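Long-range contacts in CurM Sulfotransferase (Moorea producta, PDB 4GBM), which probably transfers a sulfonate group from PAPS to a polyketide intermediate of the curacin pathway, activating it chemically, and is captured here with the product nucleotide PAP: residues 64-69 with 118-123; 32-37 with 152-157; 87-92 with 102-107; 56-61 with 132-137; 73-78 with 109-114. The protein carries 2 engineered substitutions. One frame throughout, in Å; residues are numbered along the deposited sequence. Where two conformers were deposited one is given.

The five contacts run from the central parallel sheet of a sulfotransferase domain into the helical layer beside it. Contact 4 pairs edge strand 58-59 with 132-136, and contact 2 brings in the next strand, 35-39; their centres lie about 12 Å apart. Contact 1, about 14 Å from contact 4, joins the loop after the edge strand to helix 117-128, and Y121 OH reaches D135 OD1 at 2.5 Å. Contacts 3 and 5, with centres about 13 Å apart, share helix 100-113 and one sulfate, probably from the crystallisation liquor. The nucleotide is farther off: the side chain of S60 in contact 4 is about 11 Å from adenosine-3'-5'-diphosphate.

Contact 1: residues 64-69 with 118-123; sequences LHLLPF and QQVYGM. With ZN (zinc ion), chain F.
L66 lies with one methyl over a face of the Y121 ring, the central contact of the interface. Its CD1 sits 4.0 Å from the centroid of the Y121 ring and only 8° off the normal, a nearly vertical CH-pi contact. The two side chains run past each other in opposite directions, which lets the base of the leucine reach the far part of the ring: L66 CB is 3.8 Å from Y121 CE1. With CG turned away from the carbonyl carbon (chi1 -67°), both methyls of L66 project toward helix 117-128, and CD2 meets V120 CG1 at 4.1 Å, the two side chains crossing at about a right angle. L67 approaches the phenol end instead, its CB 3.6 Å from Y121 OH. That hydroxyl is buried but well supplied with partners: it accepts a hydrogen bond of 2.8 Å from water 1, which in turn accepts one from L66 N at 2.9 Å, and it is also hydrogen-bonded to D135. The neighbouring H65 turns the other way, binding a zinc ion through ND1 at 2.1 Å, so the loop holds a metal on one side and packs on the helix with the other. Around this contact, L64 continues the apolar surface onto L88 and T91 of helix 87-96, V120 touches M72 of helix 72-78, and D135 ties the tyrosine to strand 132-136 of the central sheet.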
# COMPACT_ATOMS: atom_id res chain seq x y z
N LEU A 64 8.15 3.16 -0.38
CA LEU A 64 9.58 3.19 -0.67
C LEU A 64 9.88 3.54 -2.12
O LEU A 64 10.98 4.01 -2.44
CB LEU A 64 10.22 1.84 -0.32
CG LEU A 64 10.15 1.41 1.14
CD1 LEU A 64 10.59 -0.04 1.29
CD2 LEU A 64 10.97 2.34 2.03
N HIS A 65 8.91 3.31 -3.01
CA HIS A 65 9.08 3.57 -4.45
C HIS A 65 10.33 2.90 -5.05
O HIS A 65 11.03 3.49 -5.88
CB HIS A 65 9.07 5.09 -4.75
CG HIS A 65 7.95 5.83 -4.09
ND1 HIS A 65 6.65 5.77 -4.53
CD2 HIS A 65 7.94 6.66 -3.01
CE1 HIS A 65 5.89 6.53 -3.77
NE2 HIS A 65 6.65 7.07 -2.83
N LEU A 66 10.58 1.66 -4.65
CA LEU A 66 11.71 0.88 -5.16
C LEU A 66 11.27 -0.10 -6.24
O LEU A 66 11.86 -0.14 -7.33
CB LEU A 66 12.40 0.13 -4.02
CG LEU A 66 13.14 0.96 -2.96
CD1 LEU A 66 13.56 0.06 -1.82
CD2 LEU A 66 14.35 1.68 -3.55
N LEU A 67 10.22 -0.87 -5.95
CA LEU A 67 9.78 -1.98 -6.80
C LEU A 67 9.61 -1.66 -8.30
O LEU A 67 9.93 -2.51 -9.14
CB LEU A 67 8.52 -2.64 -6.24
CG LEU A 67 8.16 -4.03 -6.79
CD1 LEU A 67 9.25 -5.06 -6.46
CD2 LEU A 67 6.82 -4.46 -6.22
N PRO A 68 9.13 -0.44 -8.66
CA PRO A 68 8.97 -0.16 -10.10
C PRO A 68 10.27 0.02 -10.90
O PRO A 68 10.21 0.08 -12.13
CB PRO A 68 8.17 1.15 -10.11
CG PRO A 68 7.53 1.23 -8.76
CD PRO A 68 8.54 0.63 -7.84
N PHE A 69 11.42 0.11 -10.23
CA PHE A 69 12.68 0.49 -10.89
C PHE A 69 13.75 -0.60 -10.83
O PHE A 69 13.75 -1.42 -9.91
CB PHE A 69 13.23 1.78 -10.28
CG PHE A 69 12.23 2.90 -10.26
CD1 PHE A 69 11.91 3.58 -11.43
CD2 PHE A 69 11.59 3.25 -9.08
CE1 PHE A 69 10.98 4.61 -11.42
CE2 PHE A 69 10.65 4.28 -9.06
CZ PHE A 69 10.35 4.96 -10.23
N GLN A 118 17.31 -4.37 -6.12
CA GLN A 118 17.47 -5.57 -5.30
C GLN A 118 18.54 -5.38 -4.22
O GLN A 118 18.35 -5.81 -3.08
CB GLN A 118 17.77 -6.79 -6.16
CG GLN A 118 17.60 -8.09 -5.40
CD GLN A 118 17.94 -9.29 -6.25
OE1 GLN A 118 18.96 -9.31 -6.94
NE2 GLN A 118 17.10 -10.31 -6.17
N GLN A 119 19.66 -4.75 -4.57
CA GLN A 119 20.71 -4.46 -3.58
C GLN A 119 20.21 -3.55 -2.46
O GLN A 119 20.57 -3.74 -1.30
CB GLN A 119 21.94 -3.85 -4.24
CG GLN A 119 22.81 -4.85 -4.96
CD GLN A 119 23.91 -4.17 -5.75
OE1 GLN A 119 23.65 -3.35 -6.62
NE2 GLN A 119 25.16 -4.50 -5.43
N VAL A 120 19.37 -2.58 -2.81
CA VAL A 120 18.84 -1.66 -1.80
C VAL A 120 17.87 -2.38 -0.88
O VAL A 120 17.92 -2.22 0.34
CB VAL A 120 18.23 -0.39 -2.44
CG1 VAL A 120 17.58 0.50 -1.39
CG2 VAL A 120 19.31 0.38 -3.17
N TYR A 121 17.00 -3.21 -1.46
CA TYR A 121 16.13 -4.05 -0.64
C TYR A 121 16.94 -4.95 0.30
O TYR A 121 16.57 -5.11 1.47
CB TYR A 121 15.22 -4.91 -1.52
CG TYR A 121 13.87 -4.33 -1.88
CD1 TYR A 121 13.51 -4.18 -3.22
CD2 TYR A 121 12.92 -3.99 -0.90
CE1 TYR A 121 12.27 -3.69 -3.58
CE2 TYR A 121 11.66 -3.50 -1.26
CZ TYR A 121 11.34 -3.36 -2.61
OH TYR A 121 10.11 -2.89 -3.00
N GLY A 122 18.03 -5.52 -0.19
CA GLY A 122 18.89 -6.38 0.63
C GLY A 122 19.49 -5.62 1.80
O GLY A 122 19.56 -6.14 2.92
N MET A 123 19.91 -4.39 1.54
CA MET A 123 20.41 -3.46 2.55
C MET A 123 19.34 -3.11 3.59
O MET A 123 19.61 -3.07 4.79
CB MET A 123 20.91 -2.18 1.88
CG MET A 123 21.50 -1.13 2.80
SD MET A 123 21.98 0.34 1.86
CE MET A 123 22.93 -0.41 0.54
ZN ZN F . 5.84 4.87 -6.28
O HOH W 1 8.97 -0.31 -3.33
O HOH W 2 3.97 5.85 -6.58

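Contact 2: residues 32-37 with 152-157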
# COMPACT_ATOMS: atom_id res chain seq x y z
N PRO A 32 15.24 -13.16 0.55
CA PRO A 32 14.20 -13.77 1.38
C PRO A 32 12.87 -13.03 1.23
O PRO A 32 12.86 -11.80 1.03
CB PRO A 32 14.74 -13.60 2.80
CG PRO A 32 16.21 -13.44 2.64
CD PRO A 32 16.40 -12.73 1.34
N GLY A 33 11.77 -13.77 1.32
CA GLY A 33 10.44 -13.19 1.12
C GLY A 33 10.08 -12.07 2.07
O GLY A 33 10.51 -12.06 3.23
N ILE A 34 9.30 -11.11 1.56
CA ILE A 34 8.77 -10.03 2.39
C ILE A 34 7.25 -10.11 2.38
O ILE A 34 6.67 -11.10 1.94
CB ILE A 34 9.29 -8.64 1.95
CG1 ILE A 34 8.85 -8.28 0.52
CG2 ILE A 34 10.82 -8.57 2.12
CD1 ILE A 34 9.09 -6.82 0.16
N ILE A 35 6.61 -9.07 2.92
CA ILE A 35 5.15 -8.98 2.91
C ILE A 35 4.75 -7.80 2.03
O ILE A 35 5.27 -6.70 2.20
CB ILE A 35 4.61 -8.77 4.34
CG1 ILE A 35 5.01 -9.95 5.22
CG2 ILE A 35 3.08 -8.58 4.32
CD1 ILE A 35 5.01 -9.63 6.73
N PHE A 36 3.85 -8.04 1.08
CA PHE A 36 3.29 -6.96 0.25
C PHE A 36 1.84 -6.68 0.61
O PHE A 36 1.08 -7.61 0.89
CB PHE A 36 3.36 -7.31 -1.24
CG PHE A 36 4.75 -7.31 -1.80
CD1 PHE A 36 5.35 -6.12 -2.21
CD2 PHE A 36 5.46 -8.49 -1.94
CE1 PHE A 36 6.64 -6.11 -2.74
CE2 PHE A 36 6.75 -8.50 -2.47
CZ PHE A 36 7.34 -7.31 -2.87
N ILE A 37 1.46 -5.41 0.61
CA ILE A 37 0.03 -5.06 0.67
C ILE A 37 -0.37 -4.55 -0.71
O ILE A 37 0.15 -3.54 -1.18
CB ILE A 37 -0.30 -3.98 1.75
CG1 ILE A 37 0.01 -4.51 3.15
CG2 ILE A 37 -1.78 -3.58 1.64
CD1 ILE A 37 -0.01 -3.44 4.26
N ALA A 152 10.13 -11.77 -8.94
CA ALA A 152 11.46 -11.88 -9.54
C ALA A 152 12.57 -11.57 -8.55
O ALA A 152 13.65 -12.15 -8.63
CB ALA A 152 11.57 -10.99 -10.77
N LEU A 153 12.29 -10.66 -7.62
CA LEU A 153 13.32 -10.18 -6.69
C LEU A 153 13.36 -10.96 -5.38
O LEU A 153 14.41 -11.05 -4.75
CB LEU A 153 13.11 -8.69 -6.38
CG LEU A 153 13.28 -7.69 -7.52
CD1 LEU A 153 13.08 -6.27 -7.01
CD2 LEU A 153 14.64 -7.82 -8.20
N PHE A 154 12.21 -11.49 -4.98
CA PHE A 154 12.03 -12.11 -3.67
C PHE A 154 11.50 -13.52 -3.81
O PHE A 154 10.72 -13.81 -4.73
CB PHE A 154 11.01 -11.33 -2.83
CG PHE A 154 11.39 -9.90 -2.56
CD1 PHE A 154 12.21 -9.59 -1.49
CD2 PHE A 154 10.91 -8.86 -3.37
CE1 PHE A 154 12.57 -8.26 -1.22
CE2 PHE A 154 11.26 -7.53 -3.10
CZ PHE A 154 12.09 -7.25 -2.02
N ALA A 155 11.89 -14.39 -2.88
CA ALA A 155 11.37 -15.74 -2.83
C ALA A 155 10.35 -15.92 -1.71
O ALA A 155 10.61 -15.56 -0.56
CB ALA A 155 12.53 -16.73 -2.67
N ASN A 156 9.20 -16.50 -2.07
CA ASN A 156 8.14 -16.87 -1.13
C ASN A 156 7.56 -15.72 -0.30
O ASN A 156 7.19 -15.89 0.86
CB ASN A 156 8.56 -18.05 -0.25
CG ASN A 156 8.79 -19.32 -1.06
OD1 ASN A 156 9.92 -19.62 -1.45
ND2 ASN A 156 7.72 -20.05 -1.34
N SER A 157 7.45 -14.55 -0.93
CA SER A 157 6.77 -13.44 -0.26
C SER A 157 5.30 -13.76 0.02
O SER A 157 4.69 -14.60 -0.66
CB SER A 157 6.84 -12.16 -1.11
OG SER A 157 8.18 -11.75 -1.28
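F154, the first residue to leave helical geometry after helix 144-153, begins the passage from helix to sheet in this parallel alpha/beta fold of the P-loop NTPase clan. I34 and F36 both come to the same side of its ring. I34 lies over the face, with CD1 4.0 Å from the centroid of the F154 ring; the ring of F36 turns its edge to that face in an offset edge-to-face pair, the planes at 75° and the centroids 5.8 Å apart. With CG1 of I34 between the backbone N and the carbonyl carbon (chi1 63°), CD1 is carried out to the phenylalanine. At the ring's own edge, F154 CD1 lies 3.4 Å from P32 O, a carbonyl that is also hydrogen-bonded to Q125. Cut back to an alanine, F154 would probably no longer give I34 CD1 and the F36 edge a ring to meet, nor fill the place beside Y121 of helix 117-128. Next, A155 runs beside P32 and G33 with its carbonyl close to the glycine backbone, and N156 takes the chain round with positive phi. S157 then enters the sheet layer just before strand 158-163. Its CB and OG lie alongside the edge of the F36 ring, OG 3.7 Å from F36 CE2, while the same OG accepts a hydrogen bond from I34 N at 3.1 Å with an N-H...O angle of 160°.

Contact 3: residues 87-92 with 102-107. With SO4 (sulfate ion), chain Q.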
# COMPACT_ATOMS: atom_id res chain seq x y z
N GLY A 87 9.41 8.07 2.29
CA GLY A 87 9.41 6.74 2.89
C GLY A 87 10.81 6.15 3.03
O GLY A 87 11.18 5.66 4.10
N LEU A 88 11.59 6.21 1.95
CA LEU A 88 12.95 5.67 1.98
C LEU A 88 13.86 6.47 2.91
O LEU A 88 14.61 5.88 3.70
CB LEU A 88 13.53 5.58 0.57
CG LEU A 88 14.87 4.85 0.42
CD1 LEU A 88 14.74 3.36 0.79
CD2 LEU A 88 15.38 5.00 -1.01
N GLN A 89 13.79 7.80 2.83
CA GLN A 89 14.54 8.68 3.74
C GLN A 89 14.20 8.42 5.20
O GLN A 89 15.09 8.28 6.04
CB GLN A 89 14.31 10.14 3.37
CG GLN A 89 15.25 11.12 4.03
CD GLN A 89 14.95 12.56 3.67
OE1 GLN A 89 14.38 13.31 4.46
NE2 GLN A 89 15.32 12.96 2.45
N LYS A 90 12.90 8.32 5.51
CA LYS A 90 12.44 8.03 6.86
C LYS A 90 12.86 6.65 7.34
O LYS A 90 13.16 6.47 8.52
CB LYS A 90 10.91 8.17 6.97
CG LYS A 90 10.44 9.62 6.99
CD LYS A 90 8.92 9.70 7.07
CE LYS A 90 8.45 11.15 7.12
NZ LYS A 90 8.95 11.87 8.33
N THR A 91 12.89 5.69 6.41
CA THR A 91 13.32 4.34 6.75
C THR A 91 14.76 4.33 7.27
O THR A 91 15.02 3.81 8.36
CB THR A 91 13.14 3.36 5.56
OG1 THR A 91 11.74 3.15 5.35
CG2 THR A 91 13.80 2.02 5.84
N PHE A 92 15.68 4.93 6.52
CA PHE A 92 17.07 4.99 6.96
C PHE A 92 17.25 5.81 8.24
O PHE A 92 18.10 5.49 9.07
CB PHE A 92 17.99 5.50 5.84
CG PHE A 92 18.28 4.47 4.78
CD1 PHE A 92 18.92 3.27 5.10
CD2 PHE A 92 17.94 4.70 3.45
CE1 PHE A 92 19.19 2.32 4.12
CE2 PHE A 92 18.20 3.76 2.46
CZ PHE A 92 18.83 2.57 2.79
N ALA A 102 21.57 13.37 6.93
CA ALA A 102 22.47 12.21 6.85
C ALA A 102 21.83 11.06 6.07
O ALA A 102 22.51 10.38 5.30
CB ALA A 102 22.90 11.75 8.25
N SER A 103 20.53 10.86 6.27
CA SER A 103 19.78 9.85 5.53
C SER A 103 19.77 10.17 4.03
O SER A 103 20.02 9.29 3.20
CB SER A 103 18.35 9.74 6.07
OG SER A 103 17.64 8.70 5.42
N GLN A 104 19.53 11.44 3.69
CA GLN A 104 19.59 11.88 2.29
C GLN A 104 20.98 11.67 1.67
O GLN A 104 21.08 11.24 0.51
CB GLN A 104 19.18 13.35 2.17
CG GLN A 104 19.17 13.85 0.72
CD GLN A 104 19.03 15.36 0.60
OE1 GLN A 104 19.68 16.13 1.31
NE2 GLN A 104 18.19 15.79 -0.33
N ALA A 105 22.03 11.96 2.44
CA ALA A 105 23.42 11.78 1.98
C ALA A 105 23.71 10.31 1.66
O ALA A 105 24.39 10.00 0.68
CB ALA A 105 24.40 12.31 3.02
N LEU A 106 23.18 9.41 2.49
CA LEU A 106 23.32 7.98 2.26
C LEU A 106 22.61 7.55 0.97
O LEU A 106 23.19 6.85 0.14
CB LEU A 106 22.78 7.18 3.46
CG LEU A 106 22.69 5.65 3.33
CD1 LEU A 106 24.05 5.03 3.03
CD2 LEU A 106 22.08 5.05 4.60
N ILE A 107 21.36 7.99 0.80
CA ILE A 107 20.60 7.67 -0.41
C ILE A 107 21.30 8.19 -1.67
O ILE A 107 21.39 7.49 -2.68
CB ILE A 107 19.13 8.16 -0.31
CG1 ILE A 107 18.40 7.34 0.75
CG2 ILE A 107 18.42 8.05 -1.65
CD1 ILE A 107 17.15 7.99 1.31
S SO4 Q . 13.66 9.49 -0.73
O1 SO4 Q . 14.15 8.23 -1.27
O2 SO4 Q . 12.66 10.01 -1.67
O3 SO4 Q . 13.01 9.26 0.56
O4 SO4 Q . 14.78 10.41 -0.63
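Q89 O accepts the hydroxyl of S103 in a 2.7 Å hydrogen bond from S103 OG, the donor lying in the carbonyl plane on a lone pair. The serine can do this because its OG stands anti to the backbone N (chi1 -176°), projecting from helix 100-113 straight at helix 87-96; the same oxygen comes within 3.2 Å of F92 CB. The segment axes approach to 8.7 Å at 112°, so the helices cross steeply and the touching residues gather round one point, Q89 and S103 having the closest CA atoms. One turn further along, the F92 ring faces the second helix. L106 lays CD2 over one face, 3.9 Å from the centroid of the F92 ring and 21° off the normal, its side chain crossing the phenylalanine at about a right angle. I107 reaches the rim obliquely, CG1 lying 3.8 Å from F92 CD2, and its CD1 pushes on to the backbone of the other helix, 3.6 Å from Q89 CA. Were F92 a serine, L106 CD2 would be likely to lose the face it rests on, and a gap to open toward M123 and L124. Beside the crossing, Q89 N donates to sulfate O3 at 2.8 Å. The chemistry is divided: a serine hydroxyl pins the crossing, apolar groups of F92, L106 and I107 pack round it, and a backbone N-H binds a sulfate probably from the crystallisation liquor.

Contact 4: residues 56-61 with 132-137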
# COMPACT_ATOMS: atom_id res chain seq x y z
N SER A 56 6.23 -5.51 16.73
CA SER A 56 7.68 -5.62 16.93
C SER A 56 8.40 -6.52 15.92
O SER A 56 9.63 -6.42 15.77
CB SER A 56 8.00 -6.08 18.36
OG SER A 56 7.62 -7.43 18.57
N SER A 57 7.66 -7.39 15.23
CA SER A 57 8.25 -8.32 14.25
C SER A 57 8.26 -7.75 12.84
O SER A 57 8.81 -8.37 11.92
CB SER A 57 7.48 -9.64 14.23
OG SER A 57 7.56 -10.31 15.48
N LEU A 58 7.65 -6.59 12.67
CA LEU A 58 7.42 -6.02 11.34
C LEU A 58 8.04 -4.64 11.21
O LEU A 58 8.25 -3.95 12.21
CB LEU A 58 5.91 -5.95 11.04
CG LEU A 58 5.08 -7.24 11.17
CD1 LEU A 58 3.62 -6.96 10.86
CD2 LEU A 58 5.62 -8.36 10.27
N PHE A 59 8.36 -4.25 9.98
CA PHE A 59 8.77 -2.89 9.70
C PHE A 59 7.94 -2.41 8.52
O PHE A 59 8.02 -2.99 7.45
CB PHE A 59 10.26 -2.80 9.36
CG PHE A 59 10.74 -1.40 9.13
CD1 PHE A 59 10.78 -0.87 7.84
CD2 PHE A 59 11.12 -0.60 10.20
CE1 PHE A 59 11.20 0.43 7.62
CE2 PHE A 59 11.55 0.71 9.99
CZ PHE A 59 11.59 1.23 8.70
N SER A 60 7.13 -1.38 8.74
CA SER A 60 6.08 -1.03 7.78
C SER A 60 6.09 0.48 7.50
O SER A 60 5.37 1.25 8.16
CB SER A 60 4.73 -1.49 8.34
OG SER A 60 3.69 -1.34 7.40
N PRO A 61 6.92 0.92 6.53
CA PRO A 61 7.13 2.34 6.27
C PRO A 61 6.17 2.94 5.24
O PRO A 61 5.45 2.19 4.57
CB PRO A 61 8.55 2.36 5.69
CG PRO A 61 8.63 1.08 4.91
CD PRO A 61 7.85 0.08 5.75
N LEU A 132 10.48 -8.26 9.62
CA LEU A 132 10.08 -8.46 8.23
C LEU A 132 9.52 -7.17 7.63
O LEU A 132 8.68 -6.51 8.24
CB LEU A 132 8.99 -9.54 8.11
CG LEU A 132 9.28 -11.02 8.39
CD1 LEU A 132 7.99 -11.79 8.14
CD2 LEU A 132 10.41 -11.58 7.52
N LEU A 133 9.98 -6.84 6.43
CA LEU A 133 9.48 -5.66 5.72
C LEU A 133 8.06 -5.86 5.21
O LEU A 133 7.74 -6.91 4.64
CB LEU A 133 10.41 -5.33 4.55
CG LEU A 133 10.06 -4.12 3.69
CD1 LEU A 133 10.15 -2.84 4.50
CD2 LEU A 133 11.00 -4.05 2.50
N VAL A 134 7.22 -4.87 5.46
CA VAL A 134 5.90 -4.75 4.86
C VAL A 134 5.98 -3.65 3.83
O VAL A 134 6.26 -2.49 4.15
CB VAL A 134 4.83 -4.38 5.91
CG1 VAL A 134 3.47 -4.22 5.23
CG2 VAL A 134 4.77 -5.42 7.02
N ASP A 135 5.76 -4.03 2.57
CA ASP A 135 5.90 -3.13 1.44
C ASP A 135 4.51 -2.87 0.84
O ASP A 135 3.93 -3.73 0.19
CB ASP A 135 6.86 -3.73 0.41
CG ASP A 135 7.22 -2.77 -0.70
OD1 ASP A 135 8.28 -2.98 -1.34
OD2 ASP A 135 6.47 -1.80 -0.92
N LYS A 136 3.99 -1.66 1.07
CA LYS A 136 2.66 -1.25 0.62
C LYS A 136 2.72 -0.10 -0.39
O LYS A 136 3.37 0.92 -0.15
CB LYS A 136 1.81 -0.79 1.82
CG LYS A 136 0.33 -0.44 1.48
CD LYS A 136 0.12 1.02 0.98
CE LYS A 136 0.11 2.04 2.12
NZ LYS A 136 -0.38 3.36 1.60
N SER A 137 2.02 -0.27 -1.52
CA SER A 137 1.73 0.84 -2.43
C SER A 137 0.55 0.48 -3.33
O SER A 137 0.56 -0.57 -3.96
CB SER A 137 2.93 1.20 -3.32
OG SER A 137 2.57 2.22 -4.24
O HOH W 3 3.42 2.42 2.45
O HOH W 4 5.70 -0.05 2.95
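L132, F59 and V134 make the three backbone hydrogen bonds joining these segments as parallel strands. L132 N donates to S57 O at 2.8 Å, F59 N to L132 O at 2.9 Å, and V134 N to F59 O at 2.9 Å, nearly straight at 173°. F59 bonds on both sides of L133, and L58 lies beside L132, F59 beside L133. Weaker CA-H...O contacts supplement them, such as L133 CA to F59 O at 3.5 Å.

Apolar contacts follow the two faces. On that of F59 and L133, L133 CD1 meets the edge of the phenylalanine ring in its plane, 3.9 Å from F59 CD1, and also touches P61 CD, the proline crossing the leucine at about a right angle. On the other face, L58 CB and V134 CG2 are 4.2 Å apart. S60 OG lies 3.6 Å from V134 CB and is also hydrogen-bonded to R49 O.

Water takes over where the strands part: water 4 lies between P61 O, V134 O and K136 N.

Strand 58-59 forms one edge of the five-stranded sheet, with 132-136 between it and 35-39. Helix 45-53 packs on L58 and S60, and T91 and V95 of helix 87-96 on F59.

Contact 5: residues 73-78 with 109-114. With SO4 (sulfate ion), chain Q.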
# COMPACT_ATOMS: atom_id res chain seq x y z
N LYS A 73 19.67 5.03 -9.97
CA LYS A 73 19.72 6.17 -10.89
C LYS A 73 18.43 6.31 -11.70
O LYS A 73 17.93 7.42 -11.88
CB LYS A 73 20.93 6.09 -11.84
CG LYS A 73 22.13 6.85 -11.33
CD LYS A 73 23.15 7.09 -12.44
CE LYS A 73 24.24 8.05 -11.99
NZ LYS A 73 25.04 7.50 -10.85
N GLU A 74 17.90 5.18 -12.17
CA GLU A 74 16.59 5.16 -12.84
C GLU A 74 15.52 5.75 -11.93
O GLU A 74 14.73 6.60 -12.35
CB GLU A 74 16.19 3.73 -13.21
CG GLU A 74 16.78 3.19 -14.49
CD GLU A 74 16.19 1.83 -14.85
OE1 GLU A 74 16.78 1.14 -15.71
OE2 GLU A 74 15.14 1.45 -14.27
N ARG A 75 15.51 5.29 -10.67
CA ARG A 75 14.57 5.77 -9.67
C ARG A 75 14.69 7.28 -9.44
O ARG A 75 13.69 7.99 -9.42
CB ARG A 75 14.75 5.01 -8.36
CG ARG A 75 13.83 5.44 -7.24
CD ARG A 75 14.16 4.71 -5.95
NE ARG A 75 13.25 5.07 -4.86
CZ ARG A 75 13.46 6.07 -4.00
NH1 ARG A 75 14.53 6.85 -4.10
NH2 ARG A 75 12.57 6.30 -3.04
N GLN A 76 15.92 7.76 -9.25
CA GLN A 76 16.16 9.19 -9.02
C GLN A 76 15.66 10.03 -10.19
O GLN A 76 15.06 11.09 -9.98
CB GLN A 76 17.66 9.44 -8.78
CG GLN A 76 18.00 10.83 -8.23
CD GLN A 76 18.04 11.91 -9.30
OE1 GLN A 76 18.60 11.72 -10.38
NE2 GLN A 76 17.45 13.06 -8.99
N GLU A 77 15.90 9.56 -11.41
CA GLU A 77 15.55 10.28 -12.63
C GLU A 77 14.05 10.28 -12.91
O GLU A 77 13.52 11.25 -13.47
CB GLU A 77 16.30 9.70 -13.83
CG GLU A 77 17.81 9.96 -13.80
CD GLU A 77 18.59 9.07 -14.77
OE1 GLU A 77 18.06 8.03 -15.22
OE2 GLU A 77 19.75 9.41 -15.08
N GLN A 78 13.37 9.20 -12.53
CA GLN A 78 11.97 8.98 -12.92
C GLN A 78 10.95 9.25 -11.81
O GLN A 78 9.78 9.49 -12.10
CB GLN A 78 11.79 7.56 -13.46
CG GLN A 78 12.56 7.26 -14.73
CD GLN A 78 12.42 5.82 -15.18
OE1 GLN A 78 11.41 5.16 -14.91
NE2 GLN A 78 13.43 5.33 -15.89
N ASP A 109 24.43 8.51 -2.07
CA ASP A 109 25.59 7.65 -2.31
C ASP A 109 25.17 6.37 -3.04
O ASP A 109 25.88 5.90 -3.94
CB ASP A 109 26.30 7.31 -1.01
CG ASP A 109 27.70 6.77 -1.24
OD1 ASP A 109 28.63 7.58 -1.40
OD2 ASP A 109 27.86 5.53 -1.29
N LEU A 110 24.02 5.83 -2.67
CA LEU A 110 23.48 4.64 -3.33
C LEU A 110 23.14 4.97 -4.78
O LEU A 110 23.35 4.14 -5.67
CB LEU A 110 22.23 4.12 -2.61
CG LEU A 110 22.30 3.89 -1.09
CD1 LEU A 110 20.99 3.29 -0.58
CD2 LEU A 110 23.51 3.04 -0.69
N GLU A 111 22.63 6.17 -5.01
CA GLU A 111 22.32 6.65 -6.36
C GLU A 111 23.58 6.87 -7.20
O GLU A 111 23.61 6.52 -8.38
CB GLU A 111 21.48 7.93 -6.30
CG GLU A 111 20.10 7.72 -5.66
CD GLU A 111 19.37 9.02 -5.35
OE1 GLU A 111 20.03 10.07 -5.21
OE2 GLU A 111 18.12 8.99 -5.24
N SER A 112 24.62 7.43 -6.57
CA SER A 112 25.87 7.71 -7.27
C SER A 112 26.57 6.42 -7.72
O SER A 112 27.12 6.37 -8.83
CB SER A 112 26.80 8.57 -6.41
OG SER A 112 27.28 7.86 -5.29
N GLN A 113 26.54 5.40 -6.87
CA GLN A 113 27.12 4.10 -7.24
C GLN A 113 26.18 3.32 -8.16
O GLN A 113 26.59 2.37 -8.83
CB GLN A 113 27.47 3.27 -6.00
CG GLN A 113 28.33 2.05 -6.35
CD GLN A 113 28.74 1.22 -5.15
OE1 GLN A 113 28.23 1.39 -4.05
NE2 GLN A 113 29.66 0.29 -5.37
N ASN A 114 24.93 3.76 -8.20
CA ASN A 114 23.88 3.15 -9.00
C ASN A 114 23.60 1.69 -8.63
O ASN A 114 23.62 0.80 -9.48
CB ASN A 114 24.13 3.31 -10.51
CG ASN A 114 22.87 3.12 -11.33
OD1 ASN A 114 21.76 3.21 -10.80
ND2 ASN A 114 23.03 2.86 -12.62
S SO4 Q . 13.66 9.49 -0.73
O1 SO4 Q . 14.15 8.23 -1.27
O2 SO4 Q . 12.66 10.01 -1.67
O3 SO4 Q . 13.01 9.26 0.56
O4 SO4 Q . 14.78 10.41 -0.63
O HOH W 5 16.75 6.86 -6.03
O HOH W 6 15.96 9.81 -3.77
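The segment axes of helices 72-78 and 100-113 come within 9.2 Å, their N-to-C directions 112° apart, and the second helix ends in a Schellman motif whose C-prime residue is N114, with positive phi. This end is gripped by K73. N114 OD1 accepts from K73 N at 2.9 Å, the donor tilted 35° from the amide plane, and the lysine chain then folds back at its last torsion (chi4 63°) so that NZ donates to E111 O at 3.0 Å. Thus an ammonium group meets a carbonyl at the helix's C-terminal end, where its charge probably suits the dipole.

The carboxylate of E111 packs across Q76, OE2 lying 3.5 Å from Q76 CG. Water 5 bridges it to R75, accepting from NH1 and donating to OE2 at 2.7 Å. The guanidinium turns its edge to the sulfate, NH2 bonding O1 at 3.1 Å, while NE goes to H65 O. The arginine therefore links carboxylate, anion and backbone, through water on the carboxylate side instead of a direct salt bridge.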